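Putative transcriptional regulator, sugar-binding family (Arthrobacter aurescens, PDB 3NZE) probably binds a sugar effector and regulates transcription by binding DNA. Local coordinates at residues P5-T8 / S14-R17; T38-A43 / S72-R77; Y101-M106 / V117-V122; A134-R139 / R211-S216; D187-G190 / F196-S199. All coordinates share one frame; numbering follows the deposited sequence. Where two conformers were deposited one is given.

Interaction 1. Residues P5-T8 / S14-R17; sequences PFDT and SQIR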
# COMPACT_ATOMS: atom_id res chain seq x y z
N PRO A 5 -8.63 -9.88 -25.81
CA PRO A 5 -9.42 -8.99 -24.94
C PRO A 5 -10.61 -9.72 -24.33
O PRO A 5 -11.38 -9.12 -23.58
CB PRO A 5 -9.93 -7.92 -25.91
CG PRO A 5 -9.22 -8.15 -27.20
CD PRO A 5 -8.85 -9.59 -27.23
N PHE A 6 -10.77 -10.99 -24.67
CA PHE A 6 -11.85 -11.80 -24.13
C PHE A 6 -11.33 -12.75 -23.06
O PHE A 6 -12.07 -13.60 -22.56
CB PHE A 6 -12.51 -12.60 -25.25
CG PHE A 6 -12.95 -11.75 -26.41
CD1 PHE A 6 -14.12 -11.02 -26.35
CD2 PHE A 6 -12.18 -11.67 -27.56
CE1 PHE A 6 -14.53 -10.23 -27.41
CE2 PHE A 6 -12.58 -10.88 -28.62
CZ PHE A 6 -13.76 -10.16 -28.54
N ASP A 7 -10.06 -12.62 -22.71
CA ASP A 7 -9.46 -13.53 -21.75
C ASP A 7 -10.14 -13.46 -20.39
O ASP A 7 -10.51 -12.38 -19.94
CB ASP A 7 -7.97 -13.25 -21.61
CG ASP A 7 -7.18 -13.77 -22.78
OD1 ASP A 7 -7.75 -14.53 -23.60
OD2 ASP A 7 -5.99 -13.42 -22.89
N THR A 8 -10.31 -14.62 -19.77
CA THR A 8 -10.99 -14.73 -18.49
C THR A 8 -10.07 -14.27 -17.38
O THR A 8 -8.86 -14.11 -17.58
CB THR A 8 -11.35 -16.19 -18.19
OG1 THR A 8 -10.14 -16.96 -18.09
CG2 THR A 8 -12.23 -16.77 -19.30
N SER A 14 -2.86 -16.06 -14.96
CA SER A 14 -1.74 -16.82 -15.47
C SER A 14 -0.72 -15.91 -16.14
O SER A 14 0.49 -16.04 -15.91
CB SER A 14 -2.21 -17.88 -16.46
OG SER A 14 -1.11 -18.64 -16.91
N GLN A 15 -1.20 -15.00 -16.97
CA GLN A 15 -0.31 -14.10 -17.68
C GLN A 15 0.49 -13.22 -16.73
O GLN A 15 1.69 -13.05 -16.90
CB GLN A 15 -1.07 -13.27 -18.72
CG GLN A 15 -1.67 -14.16 -19.82
CD GLN A 15 -2.74 -13.47 -20.64
OE1 GLN A 15 -2.66 -12.27 -20.92
NE2 GLN A 15 -3.76 -14.23 -21.04
N ILE A 16 -0.19 -12.65 -15.73
CA ILE A 16 0.49 -11.80 -14.76
C ILE A 16 1.47 -12.60 -13.90
O ILE A 16 2.59 -12.14 -13.64
CB ILE A 16 -0.54 -11.06 -13.88
CG1 ILE A 16 -1.33 -10.07 -14.75
CG2 ILE A 16 0.14 -10.36 -12.71
CD1 ILE A 16 -2.59 -9.52 -14.09
N ARG A 17 1.06 -13.78 -13.46
CA ARG A 17 1.96 -14.66 -12.70
C ARG A 17 3.26 -14.89 -13.46
O ARG A 17 4.37 -14.77 -12.91
CB ARG A 17 1.31 -16.03 -12.46
CG ARG A 17 0.74 -16.24 -11.08
CD ARG A 17 0.62 -17.73 -10.78
NE ARG A 17 -0.12 -18.45 -11.81
CZ ARG A 17 -1.45 -18.53 -11.87
NH1 ARG A 17 -2.04 -19.22 -12.84
NH2 ARG A 17 -2.20 -17.92 -10.96
O HOH W 1 -5.05 -11.30 -22.12
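D7 and Q15 meet through their polar ends, their side chains crossing at about a right angle, and the carboxylate and amide planes are turned 82° apart. The amide nitrogen makes the contact. Q15 NE2 donates to D7 OD2 at 3.0 Å, nearly straight, with an N-H...O angle of 168°. The oxygen lies in the plane of the Q15 amide, yet the donor comes down on it from above the carboxylate plane, 49° out of it. Beyond CG the glutamine chain is extended, which carries the amide away from helix 9-20 to the loop that precedes it. D7 OD2 also accepts from the backbone N of S4, so Q15 is a second N-H donor to this oxygen. D7 O in turn receives R259 NH2 from helix 255-261, tying the same residue to the C-terminal end of the chain. A water lies 2.8 Å from Q15 OE1, to which it can donate. The chemistry is that of a charged acceptor shared between neutral donors: the buried D7 carboxylate, with the E11 carboxylate close to D7 OD1, is likely to depend on such N-H groups to offset its charge.

Interaction 2. Residues T38-A43 / S72-R77; sequences TLDRVA and SRHLTR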
# COMPACT_ATOMS: atom_id res chain seq x y z
N THR A 38 -15.94 -0.25 -7.84
CA THR A 38 -14.93 -1.17 -8.33
C THR A 38 -13.96 -1.51 -7.21
O THR A 38 -13.61 -2.67 -7.01
CB THR A 38 -14.17 -0.58 -9.53
OG1 THR A 38 -15.09 -0.32 -10.59
CG2 THR A 38 -13.11 -1.55 -10.03
N LEU A 39 -13.51 -0.49 -6.48
CA LEU A 39 -12.61 -0.68 -5.36
C LEU A 39 -13.26 -1.55 -4.29
O LEU A 39 -12.62 -2.40 -3.69
CB LEU A 39 -12.22 0.67 -4.74
CG LEU A 39 -11.42 0.60 -3.44
CD1 LEU A 39 -10.14 -0.23 -3.61
CD2 LEU A 39 -11.09 2.01 -2.90
N ASP A 40 -14.55 -1.34 -4.06
CA ASP A 40 -15.24 -2.09 -3.02
C ASP A 40 -15.14 -3.58 -3.32
O ASP A 40 -14.95 -4.42 -2.42
CB ASP A 40 -16.70 -1.67 -2.94
CG ASP A 40 -17.28 -1.87 -1.56
OD1 ASP A 40 -16.52 -1.65 -0.59
OD2 ASP A 40 -18.47 -2.24 -1.45
N ARG A 41 -15.24 -3.91 -4.60
CA ARG A 41 -15.20 -5.31 -5.02
C ARG A 41 -13.79 -5.87 -5.01
O ARG A 41 -13.59 -7.04 -4.68
CB ARG A 41 -15.84 -5.46 -6.40
CG ARG A 41 -17.38 -5.49 -6.31
CD ARG A 41 -18.03 -4.71 -7.43
NE ARG A 41 -19.48 -4.69 -7.28
CZ ARG A 41 -20.17 -3.77 -6.60
NH1 ARG A 41 -19.54 -2.77 -5.99
NH2 ARG A 41 -21.49 -3.86 -6.53
N VAL A 42 -12.81 -5.05 -5.39
CA VAL A 42 -11.42 -5.48 -5.28
C VAL A 42 -11.10 -5.69 -3.81
O VAL A 42 -10.46 -6.68 -3.43
CB VAL A 42 -10.45 -4.45 -5.91
CG1 VAL A 42 -8.99 -4.87 -5.68
CG2 VAL A 42 -10.74 -4.32 -7.40
N ALA A 43 -11.57 -4.77 -2.96
CA ALA A 43 -11.27 -4.84 -1.54
C ALA A 43 -11.85 -6.09 -0.89
O ALA A 43 -11.24 -6.67 0.02
CB ALA A 43 -11.77 -3.58 -0.83
N SER A 72 -10.20 -2.77 4.87
CA SER A 72 -10.47 -2.96 6.29
C SER A 72 -11.95 -3.17 6.56
O SER A 72 -12.32 -3.80 7.54
CB SER A 72 -9.94 -1.78 7.11
OG SER A 72 -10.72 -0.61 6.90
N ARG A 73 -12.80 -2.61 5.70
CA ARG A 73 -14.24 -2.76 5.88
C ARG A 73 -14.75 -4.16 5.53
O ARG A 73 -15.86 -4.53 5.91
CB ARG A 73 -15.00 -1.71 5.06
CG ARG A 73 -14.81 -0.30 5.58
CD ARG A 73 -15.69 0.67 4.83
NE ARG A 73 -15.36 2.05 5.17
CZ ARG A 73 -15.85 2.71 6.22
NH1 ARG A 73 -15.48 3.96 6.44
NH2 ARG A 73 -16.70 2.11 7.04
N HIS A 74 -13.93 -4.94 4.82
CA HIS A 74 -14.38 -6.26 4.35
C HIS A 74 -13.73 -7.46 5.05
O HIS A 74 -13.97 -8.61 4.69
CB HIS A 74 -14.20 -6.37 2.83
CG HIS A 74 -15.02 -5.38 2.07
ND1 HIS A 74 -16.38 -5.54 1.87
CD2 HIS A 74 -14.69 -4.22 1.46
CE1 HIS A 74 -16.84 -4.52 1.17
NE2 HIS A 74 -15.83 -3.71 0.90
N LEU A 75 -12.91 -7.18 6.06
CA LEU A 75 -12.24 -8.23 6.80
C LEU A 75 -13.22 -9.20 7.46
O LEU A 75 -14.25 -8.78 7.99
CB LEU A 75 -11.32 -7.62 7.86
CG LEU A 75 -10.19 -6.73 7.33
CD1 LEU A 75 -9.36 -6.19 8.49
CD2 LEU A 75 -9.30 -7.51 6.37
N THR A 76 -12.91 -10.49 7.41
CA THR A 76 -13.71 -11.51 8.08
C THR A 76 -13.12 -11.76 9.46
O THR A 76 -11.92 -11.96 9.59
CB THR A 76 -13.71 -12.83 7.30
OG1 THR A 76 -14.36 -12.65 6.04
CG2 THR A 76 -14.43 -13.92 8.09
N ARG A 77 -13.97 -11.76 10.48
CA ARG A 77 -13.48 -11.99 11.83
C ARG A 77 -12.75 -13.33 11.91
O ARG A 77 -13.25 -14.34 11.42
CB ARG A 77 -14.62 -11.95 12.85
CG ARG A 77 -14.15 -11.84 14.29
CD ARG A 77 -15.33 -11.69 15.24
NE ARG A 77 -14.90 -11.34 16.59
CZ ARG A 77 -14.59 -12.23 17.53
NH1 ARG A 77 -14.22 -11.82 18.74
NH2 ARG A 77 -14.65 -13.53 17.26
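A histidine-carboxylate hydrogen bond joins helix 35-50 of this α/β domain, which carries D40, to the chain near the end of helix 66-73, where H74 stands. H74 NE2 donates to D40 OD1 at 2.6 Å, a short bond with an N-H...O angle of 160°. The oxygen sits at the edge of the imidazole, in the ring plane, whereas the ring nitrogen reaches it from above the carboxylate plane, the two planes being 57° apart. D40 presents this oxygen because its CG is anti to the backbone N (chi1 -152°), which swings the carboxylate along the helix flank toward the histidine. One turn further on, the methyl of A43 rests against the same ring, CB lying 3.8 Å from H74 CD2. An asparagine in place of D40 would probably take away the negative charge facing the imidazole and leave H74 with a weaker hold on its rotation. Around this pair the helices pack through small residues: A43 also touches A70 and V71 of helix 66-73, while V42 turns to I252 and D254 of strand 250-254. S72 and L75 in turn meet F109 of helix 99-113.

Interaction 3. Residues Y101-M106 / V117-V122; sequences YASDIM and VEQFPV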
# COMPACT_ATOMS: atom_id res chain seq x y z
N TYR A 101 -9.32 8.81 10.22
CA TYR A 101 -9.49 7.85 9.14
C TYR A 101 -8.47 6.71 9.27
O TYR A 101 -8.84 5.53 9.19
CB TYR A 101 -9.32 8.59 7.81
CG TYR A 101 -9.63 7.83 6.54
CD1 TYR A 101 -10.94 7.72 6.09
CD2 TYR A 101 -8.61 7.32 5.75
CE1 TYR A 101 -11.22 7.06 4.89
CE2 TYR A 101 -8.89 6.67 4.57
CZ TYR A 101 -10.19 6.55 4.14
OH TYR A 101 -10.47 5.90 2.96
N ALA A 102 -7.20 7.06 9.47
CA ALA A 102 -6.16 6.07 9.69
C ALA A 102 -6.43 5.24 10.94
O ALA A 102 -6.27 4.03 10.94
CB ALA A 102 -4.77 6.74 9.77
N SER A 103 -6.83 5.89 12.02
CA SER A 103 -7.16 5.17 13.25
C SER A 103 -8.28 4.15 13.05
O SER A 103 -8.23 3.04 13.59
CB SER A 103 -7.51 6.14 14.37
OG SER A 103 -7.93 5.43 15.52
N ASP A 104 -9.30 4.53 12.28
CA ASP A 104 -10.43 3.63 12.03
C ASP A 104 -9.98 2.38 11.29
O ASP A 104 -10.47 1.28 11.56
CB ASP A 104 -11.55 4.34 11.27
CG ASP A 104 -12.31 5.33 12.15
OD1 ASP A 104 -12.11 5.30 13.38
OD2 ASP A 104 -13.11 6.12 11.61
N ILE A 105 -9.06 2.57 10.35
CA ILE A 105 -8.50 1.44 9.59
C ILE A 105 -7.79 0.50 10.54
O ILE A 105 -8.06 -0.71 10.56
CB ILE A 105 -7.53 1.92 8.49
CG1 ILE A 105 -8.30 2.69 7.41
CG2 ILE A 105 -6.78 0.74 7.86
CD1 ILE A 105 -7.40 3.45 6.47
N MSE A 106 -6.89 1.05 11.36
CA MSE A 106 -6.16 0.20 12.30
C MSE A 106 -7.10 -0.53 13.27
O MSE A 106 -6.92 -1.72 13.53
CB MSE A 106 -5.06 0.99 13.03
CG MSE A 106 -4.12 1.76 12.12
SE MSE A 106 -3.08 0.55 10.97
CE MSE A 106 -2.31 -0.59 12.34
N VAL A 117 -3.27 -3.10 18.57
CA VAL A 117 -2.98 -2.06 17.60
C VAL A 117 -1.81 -1.18 18.05
O VAL A 117 -1.79 -0.68 19.17
CB VAL A 117 -4.22 -1.18 17.35
CG1 VAL A 117 -3.86 0.03 16.51
CG2 VAL A 117 -5.33 -1.99 16.68
N GLU A 118 -0.83 -1.00 17.17
CA GLU A 118 0.28 -0.09 17.44
C GLU A 118 0.34 1.01 16.39
O GLU A 118 0.66 0.77 15.22
CB GLU A 118 1.61 -0.84 17.49
CG GLU A 118 1.72 -1.82 18.66
CD GLU A 118 1.95 -1.13 19.99
OE1 GLU A 118 2.19 0.09 20.01
OE2 GLU A 118 1.90 -1.83 21.03
N GLN A 119 0.06 2.23 16.82
CA GLN A 119 0.07 3.35 15.90
C GLN A 119 1.36 4.16 15.92
O GLN A 119 2.21 3.99 16.80
CB GLN A 119 -1.16 4.25 16.12
CG GLN A 119 -2.43 3.50 15.78
CD GLN A 119 -3.60 4.40 15.50
OE1 GLN A 119 -4.56 4.41 16.25
NE2 GLN A 119 -3.52 5.16 14.40
N PHE A 120 1.48 5.04 14.94
CA PHE A 120 2.73 5.68 14.58
C PHE A 120 2.52 7.18 14.82
O PHE A 120 1.80 7.83 14.06
CB PHE A 120 2.96 5.39 13.09
CG PHE A 120 4.38 5.59 12.60
CD1 PHE A 120 5.46 5.62 13.47
CD2 PHE A 120 4.63 5.70 11.24
CE1 PHE A 120 6.76 5.79 12.98
CE2 PHE A 120 5.90 5.88 10.75
CZ PHE A 120 6.98 5.92 11.62
N PRO A 121 3.12 7.74 15.89
CA PRO A 121 2.78 9.12 16.28
C PRO A 121 3.53 10.17 15.47
O PRO A 121 4.25 11.00 16.03
CB PRO A 121 3.22 9.17 17.75
CG PRO A 121 4.39 8.26 17.79
CD PRO A 121 4.02 7.10 16.87
N VAL A 122 3.35 10.14 14.16
CA VAL A 122 4.03 11.04 13.24
C VAL A 122 3.03 11.50 12.17
O VAL A 122 2.06 10.78 11.88
CB VAL A 122 5.26 10.35 12.58
CG1 VAL A 122 6.11 9.65 13.63
CG2 VAL A 122 4.82 9.37 11.54
O HOH W 2 -6.32 5.66 17.79
O HOH W 3 -6.59 2.61 15.96
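Q119 lays its amide beside S103 where, in the beta-alpha-beta unit of strand 84-87, helix 99-113 and strand 116-118, the chain leaves the second strand. Q119 OE1 stands 3.6 Å from S103 OG, and two waters fill in the polar link. One donates to Q119 OE1 and is hydrogen-bonded to S103 OG at 2.8 Å; the other donates both to that amide oxygen and to S103 O, at 2.9 Å, so Q119 OE1 is linked through water to both the hydroxyl and the backbone carbonyl of S103. Alongside, the selenomethionine M106, bent at chi2 and chi3 (-64° and -54°), slides past Q119 in the opposite direction, its CG 4.1 Å from Q119 NE2. V117 meets M106 with both methyls: CG1 is 3.8 Å from M106 CB, and CG2 is 3.5 Å from M106 O. In the second shell, S103 OG is bonded to R107 NE one turn on. E118, a calcium ligand seen in a structure of this protein though no calcium is bound to this chain here, has its CB directed away from the helix and its carboxylate paired with R116. Q87 of strand 84-87 probably fixes which way round the Q119 amide lies: its OE1 accepts from both Q119 NE2 and F120 N.

Interaction 4. Residues A134-R139 / R211-S216; sequences AMWNER and RSTGPS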
# COMPACT_ATOMS: atom_id res chain seq x y z
N ALA A 134 15.04 14.73 12.76
CA ALA A 134 14.79 14.96 14.17
C ALA A 134 13.84 13.91 14.77
O ALA A 134 14.15 13.30 15.79
CB ALA A 134 14.24 16.37 14.39
N MSE A 135 12.70 13.69 14.13
CA MSE A 135 11.72 12.72 14.63
C MSE A 135 12.24 11.28 14.70
O MSE A 135 11.81 10.51 15.56
CB MSE A 135 10.44 12.77 13.80
CG MSE A 135 9.57 13.96 14.15
SE MSE A 135 8.63 13.75 15.86
CE MSE A 135 7.20 12.62 15.19
N TRP A 136 13.15 10.92 13.80
CA TRP A 136 13.68 9.56 13.80
C TRP A 136 14.68 9.34 14.94
O TRP A 136 15.19 8.23 15.12
CB TRP A 136 14.29 9.22 12.42
CG TRP A 136 13.35 8.44 11.52
CD1 TRP A 136 13.65 7.31 10.81
CD2 TRP A 136 11.95 8.71 11.26
NE1 TRP A 136 12.55 6.87 10.12
CE2 TRP A 136 11.49 7.70 10.39
CE3 TRP A 136 11.06 9.69 11.69
CZ2 TRP A 136 10.18 7.66 9.91
CZ3 TRP A 136 9.74 9.66 11.22
CH2 TRP A 136 9.32 8.64 10.35
N ASN A 137 14.95 10.39 15.70
CA ASN A 137 15.78 10.31 16.89
C ASN A 137 14.95 10.31 18.17
O ASN A 137 15.49 10.39 19.28
CB ASN A 137 16.75 11.49 16.93
CG ASN A 137 18.18 11.04 16.90
OD1 ASN A 137 18.78 10.93 15.83
ND2 ASN A 137 18.74 10.75 18.07
N GLU A 138 13.64 10.24 18.02
CA GLU A 138 12.75 10.18 19.17
C GLU A 138 12.48 8.72 19.54
O GLU A 138 12.20 7.90 18.67
CB GLU A 138 11.43 10.87 18.84
CG GLU A 138 11.60 12.37 18.63
CD GLU A 138 11.80 13.13 19.94
OE1 GLU A 138 11.06 12.84 20.90
OE2 GLU A 138 12.68 14.01 20.00
N ARG A 139 12.54 8.41 20.83
CA ARG A 139 12.28 7.03 21.25
C ARG A 139 10.86 6.57 20.90
O ARG A 139 10.64 5.41 20.54
CB ARG A 139 12.56 6.87 22.75
CG ARG A 139 14.03 6.92 23.09
CD ARG A 139 14.24 7.12 24.57
NE ARG A 139 13.56 8.33 25.02
CZ ARG A 139 13.36 8.65 26.29
NH1 ARG A 139 12.72 9.77 26.59
NH2 ARG A 139 13.80 7.85 27.26
N ARG A 211 11.63 12.81 3.10
CA ARG A 211 10.53 13.38 3.87
C ARG A 211 9.43 12.35 4.17
O ARG A 211 8.41 12.66 4.80
CB ARG A 211 9.95 14.58 3.12
CG ARG A 211 10.88 15.79 3.12
CD ARG A 211 10.56 16.73 1.99
NE ARG A 211 9.16 17.14 1.99
CZ ARG A 211 8.58 17.84 1.02
NH1 ARG A 211 9.29 18.20 -0.05
NH2 ARG A 211 7.30 18.16 1.12
N SER A 212 9.64 11.12 3.71
CA SER A 212 8.64 10.08 3.89
C SER A 212 8.67 9.44 5.28
O SER A 212 9.73 9.35 5.91
CB SER A 212 8.78 9.00 2.82
OG SER A 212 7.76 8.02 3.01
N THR A 213 7.51 8.99 5.75
CA THR A 213 7.42 8.27 7.02
C THR A 213 7.40 6.75 6.87
O THR A 213 7.43 6.03 7.87
CB THR A 213 6.17 8.70 7.85
OG1 THR A 213 4.98 8.21 7.22
CG2 THR A 213 6.09 10.22 7.98
N GLY A 214 7.37 6.25 5.64
CA GLY A 214 7.20 4.82 5.41
C GLY A 214 8.49 4.01 5.37
O GLY A 214 9.58 4.58 5.31
N PRO A 215 8.37 2.68 5.43
CA PRO A 215 9.52 1.75 5.40
C PRO A 215 10.23 1.80 4.05
O PRO A 215 9.60 2.06 3.03
CB PRO A 215 8.87 0.37 5.56
CG PRO A 215 7.46 0.63 6.01
CD PRO A 215 7.09 1.96 5.45
N SER A 216 11.53 1.54 4.05
CA SER A 216 12.26 1.52 2.78
C SER A 216 11.80 0.34 1.96
O SER A 216 11.28 -0.65 2.49
CB SER A 216 13.77 1.41 3.00
OG SER A 216 14.11 0.13 3.53
O HOH W 4 11.40 4.58 8.12
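A tryptophan at the end of a helix meets an ST turn: W136 follows helix 129-135 inside a type I beta turn from M135 to E138, and its indole reaches the loop that leads into helix 217-221. The benzo edge makes the contact. W136 CZ2 lies 3.8 Å from T213 O, which sits near the ring plane, and W136 CH2 is 4.0 Å from T213 CB, the two side chains crossing at about a right angle. The indole's chi1 of -97° departs from the usual staggered values, and this turn of the side chain carries the ring across to the loop. At its other end W136 NE1 donates to a water at 3.3 Å, and that water gives a weak bond to G214 O. The loop holds its own shape. G214 N donates to S212 OG at 3.2 Å with an angle of 173°, closing the ST turn, while S212 OG has a further partner in T194 OG1. T213 OG1 is hydrogen-bonded to the backbone N of G90. V141 and L145 of helix 139-149 also pack on the indole. An alanine at W136 would lose the broad ring between helix and loop and is likely to leave a gap beside T213, with the water deprived of its indole donor. Apart from that one N-H, then, the chemistry is chiefly that of van der Waals contact between an aromatic edge and backbone, its polar link running through water rather than directly between the segments.

Interaction 5. Residues D187-G190 / F196-S199; sequences DVVG and FFRS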
# COMPACT_ATOMS: atom_id res chain seq x y z
N ASP A 187 11.54 11.18 -12.61
CA ASP A 187 10.78 10.10 -13.26
C ASP A 187 10.03 9.23 -12.25
O ASP A 187 9.95 8.01 -12.41
CB ASP A 187 11.68 9.22 -14.14
CG ASP A 187 10.87 8.27 -15.04
OD1 ASP A 187 10.49 8.71 -16.15
OD2 ASP A 187 10.60 7.10 -14.65
N VAL A 188 9.46 9.85 -11.22
CA VAL A 188 8.69 9.10 -10.23
C VAL A 188 7.34 8.70 -10.82
O VAL A 188 6.69 9.52 -11.48
CB VAL A 188 8.50 9.92 -8.94
CG1 VAL A 188 7.52 9.22 -7.99
CG2 VAL A 188 9.85 10.15 -8.27
N VAL A 189 6.92 7.46 -10.60
CA VAL A 189 5.64 6.99 -11.16
C VAL A 189 4.61 6.63 -10.09
O VAL A 189 3.43 6.45 -10.40
CB VAL A 189 5.82 5.79 -12.13
CG1 VAL A 189 6.69 6.20 -13.30
CG2 VAL A 189 6.42 4.60 -11.42
N GLY A 190 5.03 6.54 -8.83
CA GLY A 190 4.13 6.09 -7.79
C GLY A 190 4.80 5.88 -6.45
O GLY A 190 5.97 6.22 -6.26
N PHE A 196 8.45 6.70 -2.63
CA PHE A 196 8.29 6.78 -4.08
C PHE A 196 9.31 5.96 -4.86
O PHE A 196 10.40 5.66 -4.36
CB PHE A 196 8.37 8.24 -4.51
CG PHE A 196 7.28 9.10 -3.91
CD1 PHE A 196 6.11 9.32 -4.61
CD2 PHE A 196 7.43 9.65 -2.65
CE1 PHE A 196 5.09 10.09 -4.06
CE2 PHE A 196 6.41 10.43 -2.09
CZ PHE A 196 5.24 10.64 -2.80
N PHE A 197 8.93 5.59 -6.08
CA PHE A 197 9.83 4.84 -6.97
C PHE A 197 9.65 5.26 -8.42
O PHE A 197 8.65 5.89 -8.78
CB PHE A 197 9.56 3.35 -6.83
CG PHE A 197 8.11 3.00 -6.88
CD1 PHE A 197 7.41 3.06 -8.08
CD2 PHE A 197 7.43 2.63 -5.73
CE1 PHE A 197 6.06 2.73 -8.14
CE2 PHE A 197 6.07 2.32 -5.77
CZ PHE A 197 5.39 2.37 -6.98
N ARG A 198 10.64 4.92 -9.26
CA ARG A 198 10.62 5.22 -10.69
C ARG A 198 10.02 4.05 -11.48
O ARG A 198 9.68 3.02 -10.90
CB ARG A 198 12.04 5.53 -11.20
CG ARG A 198 12.73 6.68 -10.45
CD ARG A 198 14.10 6.98 -11.06
NE ARG A 198 14.82 8.02 -10.32
CZ ARG A 198 15.53 7.80 -9.22
NH1 ARG A 198 15.63 6.58 -8.71
NH2 ARG A 198 16.15 8.81 -8.62
N SER A 199 9.91 4.20 -12.80
CA SER A 199 9.31 3.15 -13.61
C SER A 199 10.09 1.84 -13.52
O SER A 199 9.51 0.76 -13.62
CB SER A 199 9.18 3.58 -15.08
OG SER A 199 10.44 3.84 -15.66
O HOH W 5 12.89 4.77 -14.69
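The backbones of V189 and F197 join through V189 N donating to F197 O at 3.0 Å, a nearly straight bond lying in the carbonyl plane, and F197 N returns one to G190 O, also at 3.0 Å, tilted 28° from that carbonyl's plane. The short segments run at 121° between their N-to-C directions, so the ribbons are strongly twisted against each other. Three CA-H...O contacts supplement the bonds, among them R198 CA to D187 O at 3.3 Å. The F197 ring then folds back over G190: its CG stands between the backbone N and the carbonyl carbon (chi1 47°), and one face covers the glycine carbonyl, with G190 O above the ring centre. A CB on G190 would come tight against that ring. V189 CG2 meets the edge of the same ring, 3.8 Å from F197 CE1. These strands, 188-192 and 195-198, form a beta hairpin, and the first also pairs antiparallel with strand 153-160 of the mixed sheet. V188 CG1 packs on F196 CD1 at 3.7 Å, and the F196 ring also meets Y170. D187, with positive phi, is the C-prime residue of the Schellman motif that ends helix 177-185, so the hairpin begins directly off that helix. The D187 carboxylate is linked to S199 by a water, which donates to D187 OD2 and is bonded to S199 OG at 2.8 Å. R198 extends its chain from CG to NE and gives its guanidinium to D204 O and S202 OG.

How the interactions relate
The five contacts are spread over one α/β domain, from its N-terminal margin to its central sheet. Along the chain interactions 1, 2 and 3 follow in series, with interaction 5 falling between the two segments of interaction 4. Interaction 1 lies at the N-terminal margin, its centre about 40 Å from that of interaction 4, across the centre of the chain. Interactions 2 and 3 touch where S72 meets I105, so helix 66-73 of interaction 2 packs against helix 99-113 of interaction 3. Interactions 3 and 4 are joined more closely, F120 packing on T213 and W136, and V122 on M135. Interaction 5 reaches the same sheet as interaction 3, their centres about 26 Å apart, so that sheet links the hairpin to the beta-alpha-beta unit.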